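Local coordinates for protein 11S globulin isoform 1 (Cocos nucifera, PDB 5WPW) that serves as a seed storage protein of coconut, a hexameric 11S globulin that acts as a nutrient reservoir, at residues V72-P77 and N120-W125; Q285-R290 and D367-S372; R319-D324 and A348-A353. The protein carries 2 engineered substitutions. All blocks are in the same frame, centred on the assembly; numbering follows the deposited sequence.

Interaction 1 lies in the N-terminal cupin domain; interactions 2 and 3 lie in the C-terminal one. Along the chain interaction 1 closes first. Interaction 3 is then nested inside the loop closed by interaction 2. The centres of interactions 1 and 2 are about 24 Å apart, those of 2 and 3 are about 18 Å apart, and those of 1 and 3 are about 37 Å apart, on opposite sides of the chain's centre. Interactions 2 and 3 reach the same sheet, since strands 371-373 and 348-354 both pair with strand 298-304. All three contacts also meet other subunits, so the cupin strands serve the hexamer as well as the single chain.

Interaction 1. Residues V72-P77 and N120-W125; sequences VGLVMP and NGFAYW
This is a buried antiparallel strand pairing in the N-terminal cupin domain of the 11S globulin. It pairs strand 70-74 with strand 124-127. G73 and W125 form a hydrogen-bonded pair. G73 N donates a hydrogen bond to W125 O at 2.8 Å, and W125 N donates one to G73 O at 2.9 Å. The next pair, L74 with Y124, is non-hydrogen-bonded. Beyond it V75 N reaches A123 O at 2.9 Å in a nearly straight bond. There the direct bonding stops and a bridging water takes over. It donates to V75 O and accepts from A123 N, so both backbone groups are satisfied.

The two faces of the pairing differ. On one face the W125 indole lies over G73, and CA of G73 sits 3.8 Å from the centroid of its five-membered ring in a CH-pi contact. The chi1 of 59° holds CG between the backbone N and the carbonyl carbon, which folds the indole back over G73. Glycine has no side chain to block this approach. On the L74 and Y124 face, V72 CG1 touches Y124 CE1 at 3.4 Å.

The F122 ring lies farther along, beside the extended chain of V75 to P77, and F241 of a neighbouring subunit packs on it. W303 of another neighbouring subunit donates a hydrogen bond to G121 O. L74 CD1 meets F122 CB at 3.7 Å, and P77 CD sits over one face of the F122 ring, offset toward its rim.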
# COMPACT_ATOMS: atom_id res chain seq x y z
N VAL A 72 -0.37 22.99 23.06
CA VAL A 72 0.08 21.61 23.19
C VAL A 72 1.42 21.46 22.48
O VAL A 72 1.65 22.04 21.41
CB VAL A 72 -0.95 20.62 22.63
CG1 VAL A 72 -0.27 19.37 22.18
CG2 VAL A 72 -1.97 20.28 23.69
N GLY A 73 2.31 20.68 23.08
CA GLY A 73 3.55 20.31 22.44
C GLY A 73 3.70 18.80 22.32
O GLY A 73 3.50 18.05 23.29
N LEU A 74 4.03 18.36 21.12
CA LEU A 74 4.30 16.97 20.81
C LEU A 74 5.69 16.92 20.21
O LEU A 74 5.95 17.54 19.16
CB LEU A 74 3.27 16.42 19.84
CG LEU A 74 3.50 14.99 19.37
CD1 LEU A 74 3.24 14.11 20.54
CD2 LEU A 74 2.55 14.67 18.24
N VAL A 75 6.59 16.21 20.86
CA VAL A 75 7.96 16.14 20.38
C VAL A 75 8.12 14.93 19.47
O VAL A 75 7.91 13.79 19.90
CB VAL A 75 8.95 16.10 21.54
CG1 VAL A 75 10.36 15.97 21.00
CG2 VAL A 75 8.81 17.35 22.41
N MET A 76 8.49 15.18 18.21
CA MET A 76 8.72 14.10 17.26
C MET A 76 10.21 13.83 17.16
O MET A 76 10.94 14.67 16.61
CB MET A 76 8.14 14.46 15.89
CG MET A 76 6.73 15.03 15.97
SD MET A 76 5.67 14.58 14.58
CE MET A 76 4.16 15.46 14.98
N PRO A 77 10.72 12.71 17.69
CA PRO A 77 12.17 12.49 17.73
C PRO A 77 12.81 12.43 16.35
O PRO A 77 12.34 11.74 15.45
CB PRO A 77 12.30 11.15 18.46
CG PRO A 77 10.95 10.53 18.39
CD PRO A 77 9.97 11.66 18.38
N ASN A 120 1.86 6.53 20.67
CA ASN A 120 2.61 6.02 21.81
C ASN A 120 4.09 6.38 21.68
O ASN A 120 4.61 6.54 20.58
CB ASN A 120 2.48 4.51 21.88
CG ASN A 120 2.90 3.88 20.61
OD1 ASN A 120 2.34 4.18 19.55
ND2 ASN A 120 3.94 3.05 20.66
N GLY A 121 4.75 6.53 22.82
CA GLY A 121 6.18 6.73 22.83
C GLY A 121 6.67 8.12 22.48
O GLY A 121 7.89 8.32 22.44
N PHE A 122 5.77 9.08 22.23
CA PHE A 122 6.14 10.47 21.93
C PHE A 122 5.88 11.35 23.16
O PHE A 122 4.78 11.33 23.71
CB PHE A 122 5.32 11.04 20.76
CG PHE A 122 5.67 10.46 19.40
CD1 PHE A 122 5.82 9.10 19.22
CD2 PHE A 122 5.78 11.29 18.29
CE1 PHE A 122 6.12 8.58 17.97
CE2 PHE A 122 6.07 10.78 17.04
CZ PHE A 122 6.25 9.42 16.88
N ALA A 123 6.87 12.16 23.53
CA ALA A 123 6.69 13.11 24.63
C ALA A 123 5.68 14.21 24.29
O ALA A 123 5.71 14.80 23.21
CB ALA A 123 8.03 13.74 25.02
N TYR A 124 4.82 14.51 25.26
CA TYR A 124 3.66 15.38 25.10
C TYR A 124 3.53 16.28 26.33
O TYR A 124 3.72 15.81 27.45
CB TYR A 124 2.41 14.51 24.97
CG TYR A 124 1.06 15.19 25.03
CD1 TYR A 124 0.55 15.84 23.92
CD2 TYR A 124 0.26 15.11 26.17
CE1 TYR A 124 -0.70 16.44 23.94
CE2 TYR A 124 -1.00 15.71 26.20
CZ TYR A 124 -1.47 16.37 25.07
OH TYR A 124 -2.71 16.97 25.06
N TRP A 125 3.19 17.56 26.12
CA TRP A 125 2.89 18.47 27.22
C TRP A 125 1.78 19.44 26.80
O TRP A 125 1.52 19.64 25.60
CB TRP A 125 4.16 19.24 27.69
CG TRP A 125 4.83 20.06 26.63
CD1 TRP A 125 5.90 19.67 25.85
CD2 TRP A 125 4.52 21.40 26.25
NE1 TRP A 125 6.25 20.68 24.99
CE2 TRP A 125 5.41 21.75 25.21
CE3 TRP A 125 3.56 22.33 26.66
CZ2 TRP A 125 5.38 23.00 24.59
CZ3 TRP A 125 3.52 23.57 26.04
CH2 TRP A 125 4.43 23.89 25.01
O HOH W 1 9.00 11.96 21.84

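Interaction 2. Residues Q285-R290 and D367-S372; sequences QMSAER and DRAMVS
S287 is the tightly packed point of this contact, where the start of strand 287-293 meets the loop leading to strand 371-373. Its CB points toward the bend at D367-A369, and OG reaches the backbone there. A chi1 of -52° sets OG beside the backbone N and anti to the carbonyl carbon. A369 N donates to S287 OG at 3.2 Å, and the bond is nearly straight at 174°. S287 OG is also hydrogen-bonded to S366 O, so the one hydroxyl ties together both ends of the bend. R368 N is as close as 3.0 Å to S287 OG, but the angle is poor and the pair is not a hydrogen bond. R368 N instead makes a weak bond to D367 OD1. A369 CB packs against the same serine, 3.9 Å from S287 CB.

The other end is looser. Q285 is exposed, and its CB points away from the D367 segment. Its backbone still lies close, with Q285 C 3.3 Å from D367 N. A water accepts a hydrogen bond from D367 N at 2.7 Å and only a weak one from Q285 NE2. D367 OD2 turns to S275 OG, which anchors the aspartate outside the contact.

The contact is local and small, burying 204 Å² in all. The segments then diverge within the C-terminal cupin domain. Q285 is the first residue to leave helical geometry after helix 281-284. Strand 287-293 runs on between strands 268-273 and 357-364, while strand 371-373 leaves to pair with strand 298-304 of the other sheet.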
# COMPACT_ATOMS: atom_id res chain seq x y z
N GLN A 285 -5.14 4.17 14.68
CA GLN A 285 -6.21 3.18 14.56
C GLN A 285 -7.38 3.49 15.50
O GLN A 285 -7.94 2.61 16.16
CB GLN A 285 -5.70 1.75 14.79
CG GLN A 285 -5.00 1.16 13.57
CD GLN A 285 -4.55 -0.28 13.81
OE1 GLN A 285 -3.40 -0.53 14.17
NE2 GLN A 285 -5.46 -1.23 13.63
N MET A 286 -7.77 4.76 15.52
CA MET A 286 -8.92 5.18 16.30
C MET A 286 -9.64 6.28 15.53
O MET A 286 -9.05 6.96 14.69
CB MET A 286 -8.53 5.68 17.71
CG MET A 286 -8.60 4.55 18.77
SD MET A 286 -8.28 5.10 20.48
CE MET A 286 -6.61 5.64 20.19
N SER A 287 -10.93 6.41 15.80
CA SER A 287 -11.80 7.37 15.14
C SER A 287 -12.57 8.11 16.23
O SER A 287 -12.60 7.68 17.38
CB SER A 287 -12.77 6.67 14.16
OG SER A 287 -12.08 5.80 13.27
N ALA A 288 -13.22 9.20 15.86
CA ALA A 288 -14.05 9.92 16.82
C ALA A 288 -15.31 10.40 16.13
O ALA A 288 -15.40 10.45 14.90
CB ALA A 288 -13.29 11.11 17.45
N GLU A 289 -16.29 10.79 16.95
CA GLU A 289 -17.58 11.24 16.46
C GLU A 289 -18.13 12.24 17.47
O GLU A 289 -18.09 11.98 18.66
CB GLU A 289 -18.52 10.05 16.29
CG GLU A 289 -19.88 10.38 15.78
CD GLU A 289 -20.65 9.15 15.34
OE1 GLU A 289 -21.16 8.39 16.21
OE2 GLU A 289 -20.72 8.93 14.12
N ARG A 290 -18.61 13.38 16.99
CA ARG A 290 -19.32 14.35 17.82
C ARG A 290 -20.79 14.31 17.42
O ARG A 290 -21.11 14.53 16.25
CB ARG A 290 -18.72 15.74 17.64
CG ARG A 290 -19.56 16.88 18.22
CD ARG A 290 -19.80 16.67 19.69
NE ARG A 290 -19.99 17.93 20.41
CZ ARG A 290 -20.22 18.00 21.72
NH1 ARG A 290 -20.30 16.88 22.43
NH2 ARG A 290 -20.38 19.17 22.31
N ASP A 367 -9.53 2.80 13.08
CA ASP A 367 -9.61 3.80 12.04
C ASP A 367 -10.83 3.48 11.17
O ASP A 367 -11.21 2.32 11.00
CB ASP A 367 -8.36 3.84 11.18
CG ASP A 367 -8.45 4.92 10.12
OD1 ASP A 367 -9.16 5.95 10.39
OD2 ASP A 367 -7.85 4.77 9.04
N ARG A 368 -11.44 4.54 10.65
CA ARG A 368 -12.59 4.44 9.75
C ARG A 368 -13.66 3.54 10.35
O ARG A 368 -14.17 2.60 9.73
CB ARG A 368 -12.13 3.99 8.36
CG ARG A 368 -11.08 4.97 7.82
CD ARG A 368 -10.74 4.80 6.37
NE ARG A 368 -10.37 3.43 6.05
CZ ARG A 368 -9.90 3.05 4.87
NH1 ARG A 368 -9.74 3.95 3.90
NH2 ARG A 368 -9.59 1.77 4.65
N ALA A 369 -13.95 3.80 11.62
CA ALA A 369 -15.04 3.11 12.28
C ALA A 369 -16.33 3.39 11.52
O ALA A 369 -16.57 4.52 11.06
CB ALA A 369 -15.16 3.59 13.73
N MET A 370 -17.15 2.36 11.35
CA MET A 370 -18.38 2.42 10.58
C MET A 370 -19.53 1.88 11.40
O MET A 370 -19.36 0.97 12.21
CB MET A 370 -18.27 1.59 9.29
CG MET A 370 -17.32 2.17 8.27
SD MET A 370 -17.44 1.32 6.70
CE MET A 370 -16.98 -0.37 7.15
N VAL A 371 -20.72 2.45 11.20
CA VAL A 371 -21.92 1.89 11.80
C VAL A 371 -22.83 1.36 10.69
O VAL A 371 -22.75 1.74 9.51
CB VAL A 371 -22.69 2.92 12.66
CG1 VAL A 371 -21.81 3.48 13.79
CG2 VAL A 371 -23.24 4.01 11.77
N SER A 372 -23.73 0.47 11.10
CA SER A 372 -24.82 -0.02 10.28
C SER A 372 -26.15 0.36 10.93
O SER A 372 -26.46 -0.13 12.02
CB SER A 372 -24.74 -1.54 10.14
OG SER A 372 -25.76 -2.01 9.31
O HOH W 2 -7.85 0.78 12.29

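Interaction 3. Residues R319-D324 and A348-A353; sequences RVEVAD and AMLERA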
# COMPACT_ATOMS: atom_id res chain seq x y z
N ARG A 319 -31.70 9.22 26.76
CA ARG A 319 -31.94 7.81 26.97
C ARG A 319 -31.12 7.00 25.97
O ARG A 319 -31.22 7.23 24.76
CB ARG A 319 -33.42 7.48 26.78
CG ARG A 319 -33.82 6.11 27.28
CD ARG A 319 -33.99 6.18 28.78
NE ARG A 319 -34.22 4.89 29.40
CZ ARG A 319 -34.28 4.71 30.72
NH1 ARG A 319 -34.10 5.75 31.52
NH2 ARG A 319 -34.50 3.50 31.23
N VAL A 320 -30.33 6.05 26.46
CA VAL A 320 -29.61 5.09 25.62
C VAL A 320 -30.13 3.70 25.93
O VAL A 320 -30.22 3.29 27.09
CB VAL A 320 -28.09 5.16 25.85
CG1 VAL A 320 -27.36 4.25 24.83
CG2 VAL A 320 -27.61 6.57 25.76
N GLU A 321 -30.47 2.95 24.88
CA GLU A 321 -30.75 1.53 25.01
C GLU A 321 -29.77 0.75 24.16
O GLU A 321 -29.53 1.10 23.00
CB GLU A 321 -32.17 1.24 24.59
CG GLU A 321 -33.18 1.89 25.51
CD GLU A 321 -34.58 1.56 25.11
OE1 GLU A 321 -35.41 2.49 25.03
OE2 GLU A 321 -34.84 0.37 24.86
N VAL A 322 -29.21 -0.30 24.74
CA VAL A 322 -28.25 -1.17 24.06
C VAL A 322 -28.75 -2.60 24.15
O VAL A 322 -29.19 -3.05 25.22
CB VAL A 322 -26.85 -1.01 24.68
CG1 VAL A 322 -25.84 -1.93 23.95
CG2 VAL A 322 -26.42 0.43 24.62
N ALA A 323 -28.71 -3.32 23.02
CA ALA A 323 -29.12 -4.72 22.92
C ALA A 323 -27.94 -5.59 22.47
O ALA A 323 -27.15 -5.16 21.63
CB ALA A 323 -30.28 -4.88 21.92
N ASP A 324 -27.86 -6.83 22.98
CA ASP A 324 -26.76 -7.73 22.62
C ASP A 324 -27.24 -8.91 21.77
O ASP A 324 -28.40 -8.96 21.32
CB ASP A 324 -26.00 -8.20 23.89
CG ASP A 324 -26.71 -9.29 24.67
OD1 ASP A 324 -27.83 -9.76 24.29
OD2 ASP A 324 -26.13 -9.68 25.70
N ALA A 348 -26.32 -3.54 19.28
CA ALA A 348 -27.23 -2.58 18.67
C ALA A 348 -27.59 -1.53 19.71
O ALA A 348 -27.80 -1.85 20.88
CB ALA A 348 -28.50 -3.27 18.15
N MET A 349 -27.65 -0.28 19.28
CA MET A 349 -27.95 0.77 20.23
C MET A 349 -28.80 1.87 19.62
O MET A 349 -28.82 2.09 18.40
CB MET A 349 -26.67 1.36 20.81
CG MET A 349 -25.99 2.34 19.92
SD MET A 349 -25.30 3.53 21.08
CE MET A 349 -24.27 4.49 19.99
N LEU A 350 -29.45 2.61 20.51
CA LEU A 350 -30.48 3.57 20.21
C LEU A 350 -30.37 4.68 21.25
O LEU A 350 -30.14 4.39 22.43
CB LEU A 350 -31.84 2.86 20.28
CG LEU A 350 -33.20 3.53 20.22
CD1 LEU A 350 -34.20 2.49 19.72
CD2 LEU A 350 -33.59 4.07 21.58
N GLU A 351 -30.48 5.94 20.81
CA GLU A 351 -30.40 7.09 21.71
C GLU A 351 -31.51 8.10 21.41
O GLU A 351 -31.81 8.37 20.24
CB GLU A 351 -29.06 7.81 21.59
CG GLU A 351 -27.90 6.99 22.09
CD GLU A 351 -26.63 7.31 21.36
OE1 GLU A 351 -26.66 8.17 20.46
OE2 GLU A 351 -25.60 6.69 21.70
N ARG A 352 -32.07 8.67 22.47
CA ARG A 352 -33.08 9.72 22.34
C ARG A 352 -32.78 10.83 23.33
O ARG A 352 -32.66 10.58 24.54
CB ARG A 352 -34.49 9.16 22.56
CG ARG A 352 -35.58 10.14 22.16
CD ARG A 352 -36.63 10.23 23.24
NE ARG A 352 -37.66 9.21 23.09
CZ ARG A 352 -38.67 9.29 22.22
NH1 ARG A 352 -38.79 10.36 21.44
NH2 ARG A 352 -39.57 8.32 22.15
N ALA A 353 -32.64 12.05 22.83
CA ALA A 353 -32.40 13.19 23.70
C ALA A 353 -33.65 13.51 24.50
O ALA A 353 -34.78 13.30 24.05
CB ALA A 353 -31.98 14.41 22.87
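V320, V322 and M349 form the apolar centre, on one face of an antiparallel pair of strands in the C-terminal cupin domain. V322 CG2 lies 3.9 Å from M349 CB. V320 CG1 is 4.3 Å from M349 SD, a looser contact. E351 shares this face, where its aliphatic part lies alongside V320, with CG 3.7 Å from V320 CG2. V343 of strand 340-343 covers both V322 and M349, and L8 also touches V322.

Six backbone hydrogen bonds join the two strands, two at each of the pairs R319-R352, E321-L350 and A323-A348. The strands are close to antiparallel, at 169°.

The opposite face carries A323, A348, E321, L350 and the two arginines. Near its middle, E321 OE1 passes 4.2 Å from L350 CD2. L187 of a neighbouring subunit packs on E321, L350 and R352, and E321 OE2 accepts a hydrogen bond from S184 N of that subunit. At the outer end R319 is exposed and forms a salt bridge with D332.

The backbone therefore carries the pairing. The V320, V322 and M349 face supplies mainly apolar packing within the chain, and the other offers a buried glutamate to the subunit interface.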